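Local coordinates for amidase, hydantoinase/carbamoylase family (Burkholderia ambifaria, PDB 5TP4), which probably hydrolyses N-carbamoyl-L-amino acids to free L-amino acids, as a zinc-dependent amidase of the peptidase M20 family, at residues Tyr194-Ile199 and Ala364-Ile369; Thr336-Gly341 and Thr377-Ile382. All blocks are in the same frame, centred on the assembly; numbering follows the deposited sequence.

Contact 1: Tyr194-Ile199 and Ala364-Ile369; sequences YFEAHI and AGHDAI. With ZN (zinc ion), chain P.
Glu-196 reaches from strand 193-199 to the turn that opens helix 367-372, and two residues further along the strand His-198 meets His-366, beside the zinc site of this M20-family metallohydrolase. The glutamate shows how a strand can set a side chain against a helix start. Its CB and CG, with Met-379 packed against them, leave the backbone with CG anti to the main-chain N (chi1 175°), and the extended chain carries the carboxylate across to the other segment. There the two oxygens part. OE2 accepts a 2.7 Å hydrogen bond from OH of Tyr-194, which comes from above the carboxylate plane, and a weak one from the backbone N of Ala-368 (3.1 Å). OE1 lies 4.1 Å from CB of His-366 and takes a proton from a water, 2.6 Å away, that also bonds N and OD2 of Asp-367; Ser-91 is a further partner of OE1, while OD1 of Asp-367 turns to Ser-149. Alongside, CE2 of Tyr-194 packs 3.7 Å from CB of Ala-368. The imidazoles form an edge-to-face pair with planes at 53°, CE1 of His-366 lying over the centre of the His-198 ring. A nearly straight bond from ND1 of His-198 to O of Ile-199 fixes that ring's rotation. The other ring nitrogen, NE2, binds zinc at 2.4 Å, with His-92 and two waters, one of which is hydrogen-bonded to ND1 of His-366 at 2.7 Å.

Contact 2: Thr336-Gly341 and Thr377-Ile382; sequences TPFDRG and TAMVFI. With EDO (1,2-ethanediol), chain T.
Phe-338 lays its ring against the first half of strand 377-382, and three residues of that strand meet it, one over a face and two at a slant. Thr-377 sends its methyl, CG2, over one face, 4.1 Å above the plane and displaced toward the rim. Ala-378 meets it through its backbone, CA coming in obliquely toward CD2. Met-379 approaches at a slant near the far end of the ring: its CG lies 3.6 Å from CE2 of Phe-338, and SD is 3.8 Å from both CE2 and CZ. This is a Met-aromatic contact, with the sulfur 70° off the ring normal, an oblique approach. The bend at the last methionine torsion (chi3 73°) turns CE aside after the sulfur has passed the ring. Beside these apolar contacts stands one backbone bond, from N of Asp-339 to O of Thr-377 (3.0 Å, 156° at the hydrogen), which ties the turn to the start of the strand. Asp-339 is the N-cap of helix 340-353, its OD2 accepting from the backbone N of Cys-342. Val-343 of that helix and Ala-372 of helix 367-372 also touch Phe-338, while strand 193-199 pairs in parallel with strand 377-382.

In the fold
Both contacts are buried and use adjoining pieces of one fold: helix 367-372 is followed in the chain by strand 377-382, which pairs with strand 193-199. Glu-196 O to Val-380 N and Val-380 O to His-198 N are probable hydrogen bonds joining the two contacts. Their centres lie 8 Å apart, and Met-379 bridges them, touching His-198 and His-366 as well as the phenylalanine of contact 2. Chemistry follows place. Contact 1, its centre about 5 Å from that of the chain, is largely polar, with carboxylates, imidazoles, water and metal. Contact 2, its centre about 12 Å from the same point, is mainly hydrocarbon and sulfur, with a partly exposed helix cap at its margin.

Contact 1: Tyr194-Ile199 and Ala364-Ile369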
loop_
_atom_site.group_PDB
_atom_site.type_symbol
_atom_site.label_atom_id
_atom_site.label_comp_id
_atom_site.label_asym_id
_atom_site.label_seq_id
_atom_site.Cartn_x
_atom_site.Cartn_y
_atom_site.Cartn_z
ATOM N N TYR B 194 -31.168 -10.642 27.416
ATOM C CA TYR B 194 -29.940 -9.872 27.554
ATOM C C TYR B 194 -30.144 -8.557 26.830
ATOM O O TYR B 194 -30.510 -8.545 25.650
ATOM C CB TYR B 194 -28.736 -10.612 26.963
ATOM C CG TYR B 194 -27.471 -9.798 26.967
ATOM C CD1 TYR B 194 -26.682 -9.741 28.111
ATOM C CD2 TYR B 194 -27.045 -9.102 25.835
ATOM C CE1 TYR B 194 -25.520 -9.006 28.129
ATOM C CE2 TYR B 194 -25.884 -8.333 25.864
ATOM C CZ TYR B 194 -25.136 -8.309 27.020
ATOM O OH TYR B 194 -23.958 -7.580 27.072
ATOM N N PHE B 195 -29.895 -7.455 27.532
ATOM C CA PHE B 195 -29.970 -6.126 26.931
ATOM C C PHE B 195 -28.625 -5.417 27.053
ATOM O O PHE B 195 -27.954 -5.501 28.086
ATOM C CB PHE B 195 -31.045 -5.287 27.621
ATOM C CG PHE B 195 -32.460 -5.746 27.382
ATOM C CD1 PHE B 195 -33.052 -6.669 28.228
ATOM C CD2 PHE B 195 -33.200 -5.217 26.331
ATOM C CE1 PHE B 195 -34.355 -7.080 28.027
ATOM C CE2 PHE B 195 -34.497 -5.610 26.107
ATOM C CZ PHE B 195 -35.091 -6.546 26.951
ATOM N N GLU B 196 -28.229 -4.679 26.011
ATOM C CA GLU B 196 -26.968 -3.946 26.065
ATOM C C GLU B 196 -27.185 -2.570 25.472
ATOM O O GLU B 196 -27.629 -2.467 24.325
ATOM C CB GLU B 196 -25.865 -4.684 25.293
ATOM C CG GLU B 196 -24.574 -3.915 25.217
ATOM C CD GLU B 196 -23.343 -4.790 25.005
ATOM O OE1 GLU B 196 -22.225 -4.231 24.901
ATOM O OE2 GLU B 196 -23.487 -6.034 24.951
ATOM N N ALA B 197 -26.878 -1.526 26.247
ATOM C CA ALA B 197 -26.859 -0.176 25.700
ATOM C C ALA B 197 -25.446 0.169 25.253
ATOM O O ALA B 197 -24.463 -0.189 25.912
ATOM C CB ALA B 197 -27.375 0.819 26.745
ATOM N N HIS B 198 -25.332 0.884 24.126
ATOM C CA HIS B 198 -24.009 1.199 23.594
ATOM C C HIS B 198 -24.097 2.439 22.717
ATOM O O HIS B 198 -25.132 2.711 22.107
ATOM C CB HIS B 198 -23.478 0.010 22.766
ATOM C CG HIS B 198 -21.985 -0.061 22.682
ATOM N ND1 HIS B 198 -21.245 0.750 21.842
ATOM C CD2 HIS B 198 -21.089 -0.842 23.337
ATOM C CE1 HIS B 198 -19.959 0.485 22.000
ATOM N NE2 HIS B 198 -19.840 -0.488 22.884
ATOM N N ILE B 199 -22.999 3.188 22.652
ATOM C CA ILE B 199 -22.936 4.234 21.633
ATOM C C ILE B 199 -22.901 3.578 20.253
ATOM O O ILE B 199 -22.418 2.456 20.080
ATOM C CB ILE B 199 -21.733 5.175 21.841
ATOM C CG1 ILE B 199 -20.385 4.420 21.840
ATOM C CG2 ILE B 199 -21.905 5.995 23.122
ATOM C CD1 ILE B 199 -19.185 5.336 21.641
ATOM N N ALA B 364 -20.591 -3.046 14.283
ATOM C CA ALA B 364 -19.380 -3.604 14.880
ATOM C C ALA B 364 -19.759 -4.641 15.933
ATOM O O ALA B 364 -20.918 -4.763 16.329
ATOM C CB ALA B 364 -18.496 -2.507 15.496
ATOM N N GLY B 365 -18.754 -5.382 16.396
ATOM C CA GLY B 365 -19.005 -6.448 17.349
ATOM C C GLY B 365 -19.289 -5.920 18.741
ATOM O O GLY B 365 -18.832 -4.848 19.138
ATOM N N HIS B 366 -20.104 -6.678 19.475
ATOM C CA HIS B 366 -20.419 -6.403 20.868
ATOM C C HIS B 366 -20.635 -7.738 21.537
ATOM O O HIS B 366 -20.925 -8.735 20.872
ATOM C CB HIS B 366 -21.691 -5.577 21.040
ATOM C CG HIS B 366 -21.625 -4.265 20.340
ATOM N ND1 HIS B 366 -20.794 -3.247 20.762
ATOM C CD2 HIS B 366 -22.214 -3.835 19.201
ATOM C CE1 HIS B 366 -20.904 -2.226 19.927
ATOM N NE2 HIS B 366 -21.752 -2.558 18.970
ATOM N N ASP B 367 -20.541 -7.739 22.862
ATOM C CA ASP B 367 -20.916 -8.952 23.587
ATOM C C ASP B 367 -22.333 -9.396 23.247
ATOM O O ASP B 367 -22.607 -10.604 23.231
ATOM C CB ASP B 367 -20.779 -8.701 25.077
ATOM C CG ASP B 367 -19.322 -8.516 25.501
ATOM O OD1 ASP B 367 -18.499 -9.460 25.310
ATOM O OD2 ASP B 367 -18.981 -7.412 26.025
ATOM N N ALA B 368 -23.243 -8.445 22.987
ATOM C CA ALA B 368 -24.603 -8.802 22.575
ATOM C C ALA B 368 -24.634 -9.743 21.376
ATOM O O ALA B 368 -25.549 -10.567 21.273
ATOM C CB ALA B 368 -25.412 -7.550 22.242
ATOM N N ILE B 369 -23.669 -9.626 20.455
ATOM C CA ILE B 369 -23.634 -10.515 19.286
ATOM C C ILE B 369 -23.531 -11.976 19.718
ATOM O O ILE B 369 -24.236 -12.871 19.196
ATOM C CB ILE B 369 -22.460 -10.132 18.365
ATOM C CG1 ILE B 369 -22.674 -8.739 17.795
ATOM C CG2 ILE B 369 -22.328 -11.191 17.246
ATOM C CD1 ILE B 369 -23.926 -8.601 16.948
HETATM ZN ZN ZN P . -17.726 -1.603 23.093
HETATM O O HOH W 1 -19.970 -5.428 24.537
HETATM O O HOH W 2 -19.037 -3.640 22.800
HETATM O O HOH W 3 -16.410 -2.223 21.356
#

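Contact 2: Thr336-Gly341 and Thr377-Ile382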
loop_
_atom_site.group_PDB
_atom_site.type_symbol
_atom_site.label_atom_id
_atom_site.label_comp_id
_atom_site.label_asym_id
_atom_site.label_seq_id
_atom_site.Cartn_x
_atom_site.Cartn_y
_atom_site.Cartn_z
ATOM N N THR B 336 -26.391 -11.905 12.513
ATOM C CA THR B 336 -26.799 -12.224 13.883
ATOM C C THR B 336 -28.041 -11.425 14.231
ATOM O O THR B 336 -27.964 -10.360 14.843
ATOM C CB THR B 336 -25.665 -11.929 14.874
ATOM O OG1 THR B 336 -24.439 -12.470 14.350
ATOM C CG2 THR B 336 -25.971 -12.586 16.224
ATOM N N PRO B 337 -29.220 -11.920 13.868
ATOM C CA PRO B 337 -30.448 -11.204 14.235
ATOM C C PRO B 337 -30.692 -11.220 15.739
ATOM O O PRO B 337 -30.424 -12.212 16.427
ATOM C CB PRO B 337 -31.545 -11.967 13.486
ATOM C CG PRO B 337 -30.942 -13.289 13.181
ATOM C CD PRO B 337 -29.488 -13.061 12.980
ATOM N N PHE B 338 -31.201 -10.100 16.239
ATOM C CA PHE B 338 -31.626 -10.010 17.628
ATOM C C PHE B 338 -33.068 -10.499 17.771
ATOM O O PHE B 338 -33.767 -10.760 16.794
ATOM C CB PHE B 338 -31.458 -8.570 18.133
ATOM C CG PHE B 338 -30.031 -8.146 18.295
ATOM C CD1 PHE B 338 -29.015 -9.097 18.355
ATOM C CD2 PHE B 338 -29.708 -6.802 18.393
ATOM C CE1 PHE B 338 -27.683 -8.705 18.493
ATOM C CE2 PHE B 338 -28.385 -6.387 18.556
ATOM C CZ PHE B 338 -27.361 -7.341 18.603
ATOM N N ASP B 339 -33.503 -10.669 19.015
ATOM C CA ASP B 339 -34.797 -11.285 19.273
ATOM C C ASP B 339 -35.904 -10.283 19.000
ATOM O O ASP B 339 -35.908 -9.202 19.591
ATOM C CB ASP B 339 -34.856 -11.744 20.725
ATOM C CG ASP B 339 -36.206 -12.283 21.094
ATOM O OD1 ASP B 339 -36.503 -13.429 20.660
ATOM O OD2 ASP B 339 -36.953 -11.568 21.794
ATOM N N ARG B 340 -36.856 -10.655 18.126
ATOM C CA ARG B 340 -37.907 -9.719 17.742
ATOM C C ARG B 340 -38.639 -9.163 18.958
ATOM O O ARG B 340 -38.905 -7.959 19.031
ATOM C CB ARG B 340 -38.896 -10.382 16.781
ATOM C CG ARG B 340 -39.927 -9.375 16.244
ATOM C CD ARG B 340 -40.982 -9.955 15.272
ATOM N NE ARG B 340 -41.777 -11.053 15.838
ATOM C CZ ARG B 340 -42.578 -10.964 16.898
ATOM N NH1 ARG B 340 -42.715 -9.828 17.573
ATOM N NH2 ARG B 340 -43.236 -12.037 17.300
ATOM N N GLY B 341 -38.948 -10.015 19.933
ATOM C CA GLY B 341 -39.687 -9.553 21.103
ATOM C C GLY B 341 -38.914 -8.578 21.970
ATOM O O GLY B 341 -39.482 -7.591 22.456
ATOM N N THR B 377 -32.103 -11.369 22.946
ATOM C CA THR B 377 -31.198 -10.235 23.075
ATOM C C THR B 377 -31.719 -9.016 22.332
ATOM O O THR B 377 -32.342 -9.141 21.268
ATOM C CB THR B 377 -29.792 -10.617 22.538
ATOM O OG1 THR B 377 -29.201 -11.588 23.425
ATOM C CG2 THR B 377 -28.855 -9.405 22.432
ATOM N N ALA B 378 -31.458 -7.830 22.894
ATOM C CA ALA B 378 -31.725 -6.590 22.172
ATOM C C ALA B 378 -30.673 -5.582 22.585
ATOM O O ALA B 378 -30.004 -5.734 23.619
ATOM C CB ALA B 378 -33.126 -6.006 22.446
ATOM N N MET B 379 -30.522 -4.543 21.763
ATOM C CA MET B 379 -29.603 -3.462 22.120
ATOM C C MET B 379 -30.270 -2.103 21.970
ATOM O O MET B 379 -31.187 -1.910 21.152
ATOM C CB MET B 379 -28.333 -3.461 21.262
ATOM C CG MET B 379 -27.349 -4.615 21.552
ATOM S SD MET B 379 -25.826 -4.405 20.560
ATOM C CE MET B 379 -25.058 -3.044 21.417
ATOM N N VAL B 380 -29.770 -1.145 22.762
ATOM C CA VAL B 380 -30.148 0.261 22.645
ATOM C C VAL B 380 -28.917 1.012 22.184
ATOM O O VAL B 380 -27.931 1.080 22.928
ATOM C CB VAL B 380 -30.638 0.859 23.977
ATOM C CG1 VAL B 380 -31.197 2.290 23.724
ATOM C CG2 VAL B 380 -31.710 -0.027 24.653
ATOM N N PHE B 381 -28.973 1.617 20.985
ATOM C CA PHE B 381 -27.916 2.541 20.569
ATOM C C PHE B 381 -28.293 3.984 20.897
ATOM O O PHE B 381 -29.464 4.372 20.790
ATOM C CB PHE B 381 -27.667 2.508 19.059
ATOM C CG PHE B 381 -26.696 1.457 18.576
ATOM C CD1 PHE B 381 -25.987 0.653 19.431
ATOM C CD2 PHE B 381 -26.532 1.301 17.212
ATOM C CE1 PHE B 381 -25.094 -0.307 18.934
ATOM C CE2 PHE B 381 -25.654 0.346 16.692
ATOM C CZ PHE B 381 -24.936 -0.451 17.550
ATOM N N ILE B 382 -27.283 4.779 21.245
ATOM C CA ILE B 382 -27.399 6.237 21.334
ATOM C C ILE B 382 -26.416 6.865 20.351
ATOM O O ILE B 382 -25.408 6.249 19.966
ATOM C CB ILE B 382 -27.169 6.756 22.776
ATOM C CG1 ILE B 382 -25.756 6.440 23.309
ATOM C CG2 ILE B 382 -28.254 6.211 23.709
ATOM C CD1 ILE B 382 -25.375 7.265 24.533
HETATM C C1 EDO T . -22.147 -10.045 13.509
HETATM O O1 EDO T . -23.440 -10.388 12.980
HETATM C C2 EDO T . -21.062 -10.759 12.708
HETATM O O2 EDO T . -21.188 -12.183 12.857
#